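Long-range contacts in protein HRI1 (Saccharomyces cerevisiae, PDB 3RBY), which is of unknown function and non-essential, but interacts with HRR25 and may interact with SEC72: residues W53-K63 with Q74-N83; N18-S26 with S35-E46. All coordinates share one frame; numbering follows the deposited sequence.

Contact 1: residues W53-K63 with Q74-N83; sequences WAFAGTNETVK and QDFNFWLDTN
The F78 ring sits in the angle between W53 and F55. W53 turns an edge to the face of F78, offset from its centre, with the planes at 90° and W53 CH2 3.7 Å from F78 CE1. F55 meets F78 obliquely: F78 CE2 lies over one F55 face, toward the rim, 3.4 Å from F55 CD2. F55 CG stands between its own N and carbonyl carbon (chi1 65°), which turns the ring toward F78. The pyrrole end of W53 makes one hydrogen bond. NE1 of W53 donates to D81 OD1 at 2.9 Å, within the indole plane but from above the carboxylate plane. D81 OD1 also takes a weak capping bond from N83 N, so D81 is the N-cap of helix 82-86. The N83 amide lies nearly parallel to the indole and covers one face near its rim; F55 CD1 covers the opposite face.

Two antiparallel pairings make up the contact, with a register shift of two between them. In the first, W79 and L80 both face A56, a classic beta bulge. A56 O takes a bond from L80 N and a weak one from W79 N. On that side A56 CB packs against L80 CB, and strand 192-199 lies beyond, with F194 against A54 and L80.

The second pairing belongs to hairpin 62-66/71-76. CG2 of V62 is a bump over the F76 face, a CH-pi contact, 3.7 Å from the F76 ring centroid and 19° off its normal. T61 O receives N77 N almost straight, at 2.9 Å. K63 NZ donates to a water that also lies close to D75 O; the salt bridge of K63 is with E95.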
loop_
_atom_site.group_PDB
_atom_site.type_symbol
_atom_site.label_atom_id
_atom_site.label_comp_id
_atom_site.label_asym_id
_atom_site.label_seq_id
_atom_site.Cartn_x
_atom_site.Cartn_y
_atom_site.Cartn_z
ATOM N N TRP A 53 8.441 -17.315 4.316
ATOM C CA TRP A 53 7.610 -18.179 5.146
ATOM C C TRP A 53 6.279 -18.468 4.455
ATOM O O TRP A 53 5.955 -17.864 3.434
ATOM C CB TRP A 53 7.368 -17.442 6.464
ATOM C CG TRP A 53 6.739 -18.295 7.522
ATOM C CD1 TRP A 53 6.878 -19.643 7.676
ATOM C CD2 TRP A 53 5.870 -17.859 8.574
ATOM N NE1 TRP A 53 6.152 -20.073 8.759
ATOM C CE2 TRP A 53 5.524 -18.996 9.328
ATOM C CE3 TRP A 53 5.353 -16.616 8.952
ATOM C CZ2 TRP A 53 4.682 -18.930 10.436
ATOM C CZ3 TRP A 53 4.520 -16.551 10.053
ATOM C CH2 TRP A 53 4.192 -17.701 10.782
ATOM N N ALA A 54 5.514 -19.396 5.021
ATOM C CA ALA A 54 4.213 -19.763 4.474
ATOM C C ALA A 54 3.404 -20.532 5.511
ATOM O O ALA A 54 3.939 -21.393 6.209
ATOM C CB ALA A 54 4.381 -20.588 3.210
ATOM N N PHE A 55 2.116 -20.220 5.613
ATOM C CA PHE A 55 1.262 -20.879 6.589
ATOM C C PHE A 55 -0.189 -20.843 6.140
ATOM O O PHE A 55 -0.560 -20.079 5.240
ATOM C CB PHE A 55 1.426 -20.276 7.994
ATOM C CG PHE A 55 0.983 -18.828 8.124
ATOM C CD1 PHE A 55 1.926 -17.799 8.199
ATOM C CD2 PHE A 55 -0.365 -18.496 8.218
ATOM C CE1 PHE A 55 1.532 -16.460 8.345
ATOM C CE2 PHE A 55 -0.772 -17.158 8.374
ATOM C CZ PHE A 55 0.183 -16.140 8.436
ATOM N N ALA A 56 -0.998 -21.696 6.757
ATOM C CA ALA A 56 -2.408 -21.802 6.416
ATOM C C ALA A 56 -3.131 -22.537 7.538
ATOM O O ALA A 56 -2.503 -23.232 8.351
ATOM C CB ALA A 56 -2.586 -22.530 5.087
ATOM N N GLY A 57 -4.442 -22.376 7.599
ATOM C CA GLY A 57 -5.228 -23.092 8.581
ATOM C C GLY A 57 -6.677 -22.942 8.208
ATOM O O GLY A 57 -7.072 -21.933 7.606
ATOM N N THR A 58 -7.469 -23.953 8.542
ATOM C CA THR A 58 -8.924 -23.867 8.416
ATOM C C THR A 58 -9.441 -22.993 9.555
ATOM O O THR A 58 -8.680 -22.666 10.480
ATOM C CB THR A 58 -9.544 -25.278 8.406
ATOM O OG1 THR A 58 -8.945 -26.049 9.456
ATOM C CG2 THR A 58 -9.242 -25.976 7.043
ATOM N N ASN A 59 -10.702 -22.582 9.493
ATOM C CA ASN A 59 -11.158 -21.561 10.426
ATOM C C ASN A 59 -10.937 -21.870 11.914
ATOM O O ASN A 59 -10.648 -20.957 12.701
ATOM C CB ASN A 59 -12.614 -21.115 10.153
ATOM C CG ASN A 59 -13.615 -22.288 10.116
ATOM O OD1 ASN A 59 -13.286 -23.437 10.450
ATOM N ND2 ASN A 59 -14.849 -21.984 9.710
ATOM N N GLU A 60 -11.051 -23.136 12.312
ATOM C CA GLU A 60 -10.947 -23.453 13.746
ATOM C C GLU A 60 -9.529 -23.294 14.298
ATOM O O GLU A 60 -9.335 -23.369 15.509
ATOM C CB GLU A 60 -11.475 -24.858 14.062
ATOM C CG GLU A 60 -10.473 -25.984 13.804
ATOM C CD GLU A 60 -10.320 -26.288 12.322
ATOM O OE1 GLU A 60 -11.145 -25.785 11.508
ATOM O OE2 GLU A 60 -9.380 -27.037 11.977
ATOM N N THR A 61 -8.541 -23.079 13.430
ATOM C CA THR A 61 -7.156 -22.959 13.913
ATOM C C THR A 61 -6.768 -21.541 14.331
ATOM O O THR A 61 -5.616 -21.287 14.701
ATOM C CB THR A 61 -6.131 -23.478 12.886
ATOM O OG1 THR A 61 -6.169 -22.656 11.707
ATOM C CG2 THR A 61 -6.445 -24.924 12.527
ATOM N N VAL A 62 -7.722 -20.618 14.271
ATOM C CA VAL A 62 -7.457 -19.259 14.725
ATOM C C VAL A 62 -8.669 -18.745 15.486
ATOM O O VAL A 62 -9.804 -18.887 15.026
ATOM C CB VAL A 62 -7.065 -18.307 13.551
ATOM C CG1 VAL A 62 -8.107 -18.351 12.425
ATOM C CG2 VAL A 62 -6.873 -16.886 14.047
ATOM N N LYS A 63 -8.430 -18.175 16.662
ATOM C CA LYS A 63 -9.517 -17.596 17.434
ATOM C C LYS A 63 -9.491 -16.105 17.226
ATOM O O LYS A 63 -8.612 -15.406 17.732
ATOM C CB LYS A 63 -9.405 -17.911 18.932
ATOM C CG LYS A 63 -8.954 -19.328 19.259
ATOM C CD LYS A 63 -8.373 -19.378 20.696
ATOM C CE LYS A 63 -7.389 -20.539 20.915
ATOM N NZ LYS A 63 -5.979 -20.184 20.563
ATOM N N GLN A 74 -6.160 -12.209 17.230
ATOM C CA GLN A 74 -6.182 -13.444 16.493
ATOM C C GLN A 74 -5.120 -14.346 17.075
ATOM O O GLN A 74 -3.930 -13.995 17.123
ATOM C CB GLN A 74 -5.960 -13.182 14.999
ATOM C CG GLN A 74 -7.025 -12.283 14.381
ATOM C CD GLN A 74 -7.045 -12.376 12.859
ATOM O OE1 GLN A 74 -7.159 -13.465 12.300
ATOM N NE2 GLN A 74 -6.901 -11.234 12.185
ATOM N N ASP A 75 -5.562 -15.511 17.524
ATOM C CA ASP A 75 -4.681 -16.452 18.182
ATOM C C ASP A 75 -4.508 -17.644 17.279
ATOM O O ASP A 75 -5.456 -18.389 17.010
ATOM C CB ASP A 75 -5.265 -16.785 19.543
ATOM C CG ASP A 75 -5.471 -15.538 20.372
ATOM O OD1 ASP A 75 -6.578 -15.337 20.912
ATOM O OD2 ASP A 75 -4.518 -14.725 20.448
ATOM N N PHE A 76 -3.299 -17.777 16.751
ATOM C CA PHE A 76 -3.039 -18.769 15.714
ATOM C C PHE A 76 -2.396 -20.029 16.245
ATOM O O PHE A 76 -1.420 -19.979 16.995
ATOM C CB PHE A 76 -2.124 -18.199 14.622
ATOM C CG PHE A 76 -2.771 -17.137 13.778
ATOM C CD1 PHE A 76 -2.637 -15.799 14.107
ATOM C CD2 PHE A 76 -3.503 -17.475 12.646
ATOM C CE1 PHE A 76 -3.230 -14.815 13.332
ATOM C CE2 PHE A 76 -4.104 -16.494 11.864
ATOM C CZ PHE A 76 -3.968 -15.166 12.206
ATOM N N ASN A 77 -2.944 -21.159 15.824
ATOM C CA ASN A 77 -2.241 -22.436 15.904
ATOM C C ASN A 77 -2.202 -23.043 14.511
ATOM O O ASN A 77 -3.117 -23.771 14.108
ATOM C CB ASN A 77 -2.911 -23.381 16.913
ATOM C CG ASN A 77 -2.690 -22.936 18.344
ATOM O OD1 ASN A 77 -3.546 -22.274 18.933
ATOM N ND2 ASN A 77 -1.518 -23.263 18.901
ATOM N N PHE A 78 -1.148 -22.721 13.771
ATOM C CA PHE A 78 -1.102 -23.020 12.341
ATOM C C PHE A 78 -1.276 -24.492 11.988
ATOM O O PHE A 78 -0.788 -25.388 12.683
ATOM C CB PHE A 78 0.205 -22.486 11.747
ATOM C CG PHE A 78 0.396 -21.013 11.974
ATOM C CD1 PHE A 78 1.418 -20.541 12.787
ATOM C CD2 PHE A 78 -0.481 -20.102 11.408
ATOM C CE1 PHE A 78 1.578 -19.175 13.004
ATOM C CE2 PHE A 78 -0.332 -18.739 11.622
ATOM C CZ PHE A 78 0.698 -18.273 12.424
ATOM N N TRP A 79 -1.986 -24.739 10.901
ATOM C CA TRP A 79 -2.064 -26.084 10.337
ATOM C C TRP A 79 -0.794 -26.329 9.506
ATOM O O TRP A 79 0.007 -27.227 9.797
ATOM C CB TRP A 79 -3.318 -26.194 9.463
ATOM C CG TRP A 79 -3.533 -27.551 8.877
ATOM C CD1 TRP A 79 -3.093 -28.744 9.379
ATOM C CD2 TRP A 79 -4.221 -27.856 7.656
ATOM N NE1 TRP A 79 -3.477 -29.774 8.547
ATOM C CE2 TRP A 79 -4.173 -29.255 7.487
ATOM C CE3 TRP A 79 -4.890 -27.083 6.702
ATOM C CZ2 TRP A 79 -4.765 -29.898 6.397
ATOM C CZ3 TRP A 79 -5.480 -27.721 5.621
ATOM C CH2 TRP A 79 -5.411 -29.118 5.476
ATOM N N LEU A 80 -0.624 -25.519 8.460
ATOM C CA LEU A 80 0.638 -25.448 7.729
ATOM C C LEU A 80 1.543 -24.421 8.399
ATOM O O LEU A 80 1.126 -23.286 8.623
ATOM C CB LEU A 80 0.372 -25.001 6.286
ATOM C CG LEU A 80 1.386 -25.211 5.155
ATOM C CD1 LEU A 80 1.455 -23.962 4.276
ATOM C CD2 LEU A 80 2.764 -25.585 5.674
ATOM N N ASP A 81 2.773 -24.817 8.719
ATOM C CA ASP A 81 3.821 -23.879 9.140
ATOM C C ASP A 81 5.167 -24.389 8.619
ATOM O O ASP A 81 5.754 -25.307 9.201
ATOM C CB ASP A 81 3.861 -23.750 10.656
ATOM C CG ASP A 81 4.926 -22.779 11.136
ATOM O OD1 ASP A 81 5.877 -22.494 10.371
ATOM O OD2 ASP A 81 4.818 -22.308 12.295
ATOM N N THR A 82 5.657 -23.818 7.521
ATOM C CA THR A 82 6.856 -24.371 6.891
ATOM C C THR A 82 8.032 -24.462 7.869
ATOM O O THR A 82 8.919 -25.303 7.710
ATOM C CB THR A 82 7.272 -23.599 5.620
ATOM O OG1 THR A 82 7.462 -22.209 5.934
ATOM C CG2 THR A 82 6.216 -23.756 4.522
ATOM N N ASN A 83 8.037 -23.605 8.881
ATOM C CA ASN A 83 9.039 -23.730 9.933
ATOM C C ASN A 83 8.968 -25.105 10.586
ATOM O O ASN A 83 9.950 -25.844 10.591
ATOM C CB ASN A 83 8.876 -22.642 11.002
ATOM C CG ASN A 83 9.196 -21.246 10.478
ATOM O OD1 ASN A 83 9.927 -21.075 9.485
ATOM N ND2 ASN A 83 8.653 -20.230 11.157
HETATM O O HOH W 1 -8.492 -13.930 19.667
HETATM O O HOH W 2 -5.991 -20.994 18.008
#

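Contact 2: residues N18-S26 with S35-E46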
loop_
_atom_site.group_PDB
_atom_site.type_symbol
_atom_site.label_atom_id
_atom_site.label_comp_id
_atom_site.label_asym_id
_atom_site.label_seq_id
_atom_site.Cartn_x
_atom_site.Cartn_y
_atom_site.Cartn_z
ATOM N N ASN A 18 11.327 -3.414 6.682
ATOM C CA ASN A 18 11.708 -3.721 5.310
ATOM C C ASN A 18 10.591 -4.566 4.716
ATOM O O ASN A 18 9.667 -4.967 5.426
ATOM C CB ASN A 18 13.015 -4.515 5.283
ATOM C CG ASN A 18 13.635 -4.594 3.887
ATOM O OD1 ASN A 18 14.601 -5.333 3.673
ATOM N ND2 ASN A 18 13.092 -3.829 2.934
ATOM N N GLU A 19 10.657 -4.845 3.423
ATOM C CA GLU A 19 9.694 -5.765 2.835
ATOM C C GLU A 19 10.372 -6.516 1.697
ATOM O O GLU A 19 10.487 -5.988 0.585
ATOM C CB GLU A 19 8.422 -5.036 2.355
ATOM C CG GLU A 19 7.381 -5.945 1.705
ATOM C CD GLU A 19 6.991 -7.102 2.618
ATOM O OE1 GLU A 19 6.118 -6.900 3.494
ATOM O OE2 GLU A 19 7.579 -8.200 2.479
ATOM N N ARG A 20 10.812 -7.749 1.978
ATOM C CA ARG A 20 11.543 -8.544 0.984
ATOM C C ARG A 20 10.642 -9.482 0.175
ATOM O O ARG A 20 11.117 -10.208 -0.715
ATOM C CB ARG A 20 12.700 -9.341 1.640
ATOM C CG ARG A 20 13.819 -8.468 2.269
ATOM C CD ARG A 20 15.150 -9.245 2.477
ATOM N NE ARG A 20 15.587 -9.889 1.231
ATOM C CZ ARG A 20 15.756 -11.204 1.084
ATOM N NH1 ARG A 20 16.120 -11.708 -0.094
ATOM N NH2 ARG A 20 15.568 -12.016 2.118
ATOM N N THR A 21 9.340 -9.464 0.465
ATOM C CA THR A 21 8.419 -10.441 -0.130
ATOM C C THR A 21 7.309 -9.799 -0.952
ATOM O O THR A 21 7.058 -8.587 -0.832
ATOM C CB THR A 21 7.693 -11.236 0.961
ATOM O OG1 THR A 21 6.730 -10.385 1.596
ATOM C CG2 THR A 21 8.662 -11.742 2.018
ATOM N N PHE A 22 6.564 -10.642 -1.660
ATOM C CA PHE A 22 5.312 -10.259 -2.298
ATOM C C PHE A 22 4.213 -11.066 -1.598
ATOM O O PHE A 22 3.599 -11.949 -2.197
ATOM C CB PHE A 22 5.342 -10.578 -3.791
ATOM C CG PHE A 22 4.051 -10.285 -4.501
ATOM C CD1 PHE A 22 3.817 -10.775 -5.774
ATOM C CD2 PHE A 22 3.070 -9.519 -3.892
ATOM C CE1 PHE A 22 2.630 -10.506 -6.428
ATOM C CE2 PHE A 22 1.880 -9.247 -4.542
ATOM C CZ PHE A 22 1.660 -9.741 -5.811
ATOM N N THR A 23 3.985 -10.761 -0.320
ATOM C CA THR A 23 3.086 -11.512 0.529
ATOM C C THR A 23 1.615 -11.113 0.337
ATOM O O THR A 23 1.255 -9.924 0.362
ATOM C CB THR A 23 3.470 -11.332 1.999
ATOM O OG1 THR A 23 4.712 -11.993 2.232
ATOM C CG2 THR A 23 2.382 -11.921 2.937
ATOM N N LEU A 24 0.769 -12.124 0.174
ATOM C CA LEU A 24 -0.673 -11.945 0.138
ATOM C C LEU A 24 -1.260 -12.902 1.169
ATOM O O LEU A 24 -0.888 -14.085 1.202
ATOM C CB LEU A 24 -1.231 -12.280 -1.255
ATOM C CG LEU A 24 -1.081 -11.253 -2.391
ATOM C CD1 LEU A 24 -1.651 -11.767 -3.698
ATOM C CD2 LEU A 24 -1.750 -9.935 -2.041
ATOM N N SER A 25 -2.163 -12.405 2.012
ATOM C CA SER A 25 -2.935 -13.283 2.899
ATOM C C SER A 25 -4.385 -13.359 2.443
ATOM O O SER A 25 -5.045 -12.329 2.264
ATOM C CB SER A 25 -2.860 -12.816 4.349
ATOM O OG SER A 25 -1.542 -12.952 4.877
ATOM N N SER A 26 -4.869 -14.584 2.235
ATOM C CA SER A 26 -6.257 -14.808 1.860
ATOM C C SER A 26 -7.072 -15.301 3.057
ATOM O O SER A 26 -6.753 -16.340 3.660
ATOM C CB SER A 26 -6.362 -15.836 0.724
ATOM O OG SER A 26 -5.478 -15.538 -0.338
ATOM N N SER A 35 -1.300 -17.818 3.813
ATOM C CA SER A 35 -0.412 -16.689 3.594
ATOM C C SER A 35 0.876 -17.166 2.918
ATOM O O SER A 35 1.659 -17.898 3.529
ATOM C CB SER A 35 -0.104 -15.975 4.920
ATOM O OG SER A 35 0.605 -14.761 4.711
ATOM N N LEU A 36 1.077 -16.780 1.651
ATOM C CA LEU A 36 2.282 -17.153 0.899
ATOM C C LEU A 36 3.218 -15.953 0.857
ATOM O O LEU A 36 2.776 -14.829 0.573
ATOM C CB LEU A 36 1.935 -17.619 -0.516
ATOM C CG LEU A 36 0.992 -18.824 -0.546
ATOM C CD1 LEU A 36 0.709 -19.293 -1.982
ATOM C CD2 LEU A 36 1.567 -19.961 0.305
ATOM N N ARG A 37 4.500 -16.171 1.167
ATOM C CA ARG A 37 5.442 -15.046 1.305
ATOM C C ARG A 37 6.703 -15.192 0.442
ATOM O O ARG A 37 7.826 -15.151 0.947
ATOM C CB ARG A 37 5.774 -14.818 2.789
ATOM C CG ARG A 37 4.484 -14.836 3.666
ATOM C CD ARG A 37 4.633 -14.247 5.076
ATOM N NE ARG A 37 3.311 -14.055 5.668
ATOM C CZ ARG A 37 3.054 -13.488 6.845
ATOM N NH1 ARG A 37 4.037 -13.041 7.611
ATOM N NH2 ARG A 37 1.790 -13.358 7.250
ATOM N N PRO A 38 6.513 -15.339 -0.877
ATOM C CA PRO A 38 7.659 -15.527 -1.783
ATOM C C PRO A 38 8.557 -14.296 -1.757
ATOM O O PRO A 38 8.030 -13.184 -1.733
ATOM C CB PRO A 38 6.996 -15.667 -3.160
ATOM C CG PRO A 38 5.713 -14.886 -3.028
ATOM C CD PRO A 38 5.263 -15.045 -1.600
ATOM N N PHE A 39 9.876 -14.476 -1.731
ATOM C CA PHE A 39 10.797 -13.343 -1.889
ATOM C C PHE A 39 10.653 -12.726 -3.274
ATOM O O PHE A 39 10.338 -13.436 -4.244
ATOM C CB PHE A 39 12.245 -13.801 -1.739
ATOM C CG PHE A 39 12.593 -14.269 -0.368
ATOM C CD1 PHE A 39 12.949 -15.592 -0.142
ATOM C CD2 PHE A 39 12.568 -13.382 0.702
ATOM C CE1 PHE A 39 13.286 -16.013 1.141
ATOM C CE2 PHE A 39 12.890 -13.788 1.978
ATOM C CZ PHE A 39 13.254 -15.101 2.207
ATOM N N VAL A 40 10.895 -11.418 -3.377
ATOM C CA VAL A 40 10.860 -10.746 -4.683
ATOM C C VAL A 40 12.192 -10.930 -5.401
ATOM O O VAL A 40 12.231 -11.249 -6.605
ATOM C CB VAL A 40 10.564 -9.249 -4.562
ATOM C CG1 VAL A 40 10.663 -8.596 -5.927
ATOM C CG2 VAL A 40 9.170 -9.026 -3.954
ATOM N N LYS A 41 13.271 -10.720 -4.645
ATOM C CA LYS A 41 14.631 -10.907 -5.135
ATOM C C LYS A 41 15.409 -11.897 -4.259
ATOM O O LYS A 41 16.249 -11.505 -3.436
ATOM C CB LYS A 41 15.351 -9.562 -5.229
ATOM C CG LYS A 41 14.759 -8.625 -6.279
ATOM C CD LYS A 41 15.573 -7.338 -6.397
ATOM C CE LYS A 41 14.652 -6.121 -6.512
ATOM N NZ LYS A 41 15.384 -4.824 -6.353
ATOM N N PRO A 42 15.121 -13.181 -4.438
ATOM C CA PRO A 42 15.779 -14.232 -3.657
ATOM C C PRO A 42 17.243 -14.397 -4.047
ATOM O O PRO A 42 17.585 -14.294 -5.223
ATOM C CB PRO A 42 14.992 -15.486 -4.037
ATOM C CG PRO A 42 14.487 -15.205 -5.405
ATOM C CD PRO A 42 14.190 -13.734 -5.437
ATOM N N SER A 43 18.094 -14.654 -3.060
ATOM C CA SER A 43 19.512 -14.875 -3.311
ATOM C C SER A 43 19.748 -16.311 -3.760
ATOM O O SER A 43 18.836 -17.136 -3.732
ATOM C CB SER A 43 20.329 -14.577 -2.054
ATOM O OG SER A 43 20.211 -15.625 -1.109
ATOM N N GLY A 44 20.975 -16.606 -4.173
ATOM C CA GLY A 44 21.324 -17.945 -4.608
ATOM C C GLY A 44 21.042 -18.981 -3.538
ATOM O O GLY A 44 20.633 -20.102 -3.837
ATOM N N ASP A 45 21.260 -18.600 -2.284
ATOM C CA ASP A 45 21.043 -19.500 -1.159
ATOM C C ASP A 45 19.552 -19.820 -1.036
ATOM O O ASP A 45 19.160 -20.945 -0.710
ATOM C CB ASP A 45 21.525 -18.868 0.149
ATOM C CG ASP A 45 23.022 -19.066 0.384
ATOM O OD1 ASP A 45 23.617 -18.261 1.141
ATOM O OD2 ASP A 45 23.600 -20.023 -0.188
ATOM N N GLU A 46 18.713 -18.828 -1.308
ATOM C CA GLU A 46 17.298 -19.021 -1.063
ATOM C C GLU A 46 16.484 -19.388 -2.307
ATOM O O GLU A 46 15.266 -19.502 -2.238
ATOM C CB GLU A 46 16.694 -17.849 -0.253
ATOM C CG GLU A 46 16.726 -16.506 -0.927
ATOM C CD GLU A 46 16.834 -15.315 0.051
ATOM O OE1 GLU A 46 16.920 -15.485 1.295
ATOM O OE2 GLU A 46 16.840 -14.175 -0.453
HETATM O O HOH W 3 13.708 -9.974 -2.174
#
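R20 is bent at chi3 (53°), which swings its guanidinium over F39 and toward E46. F39 has CG anti to its carbonyl carbon (chi1 -67°), and its ring turns back to meet R20. The two flat groups stack, with planes 26° apart and centres 4.5 Å apart. NH1 of R20 reaches E46 OE2 edge-on at 2.6 Å in a salt bridge, on the syn side of the carboxylate. S43 N binds the same oxygen from the anti side and helps to place it.

Backbone bonds continue the pairing. V40 N donates to R20 O, and F22 N to P38 O at 2.9 Å. Further along, L24 and L36 form a hydrogen-bonded pair whose two bonds are weak. This is the antiparallel hairpin of strands 24-27 and 33-38, in the larger of the two sheets of the chain. V40 CG2 packs on the T21 backbone and on F22 CB. N146 of the second subunit packs on F22 and V40.

Beside T23, R37 grips S35 OG side-on with NE and NH2; S35 OG lies in the guanidinium plane. S35 OG also shares a 2.8 Å bond with S25 OG across the strands. NH1 of R37 forms a salt bridge with E128. Replacing R37 with a leucine would probably leave E128 without its mate and the S35 hydroxyl held by S25 alone of the partners described here. T23 OG1 lies against the R37 chain, 3.1 Å from R37 CB. With two nitrogens on one side and S25 on another, the S35 hydroxyl is probably fixed in rotation, and the charge of R37 is likely to be balanced by E128.

Contact 1 and contact 2 lie in the same antiparallel sheet, where strands 33-38 and 51-57 are neighbours. They meet directly: F55 O probably accepts a hydrogen bond from S35 N, 2.8 Å away, and F55 CE1 packs on R37 NH2. Both are partly buried, each with a single exposed residue among those touching. The centre of contact 1 is nearer the centre of the chain than that of contact 2. It spans the sheet's two outermost strands, 62-66 and 80-81, and combines backbone pairing with an aromatic cluster. Contact 2 holds an inner hairpin. Its chemistry is more ionic, and its loops reach the second subunit, which does not touch contact 1.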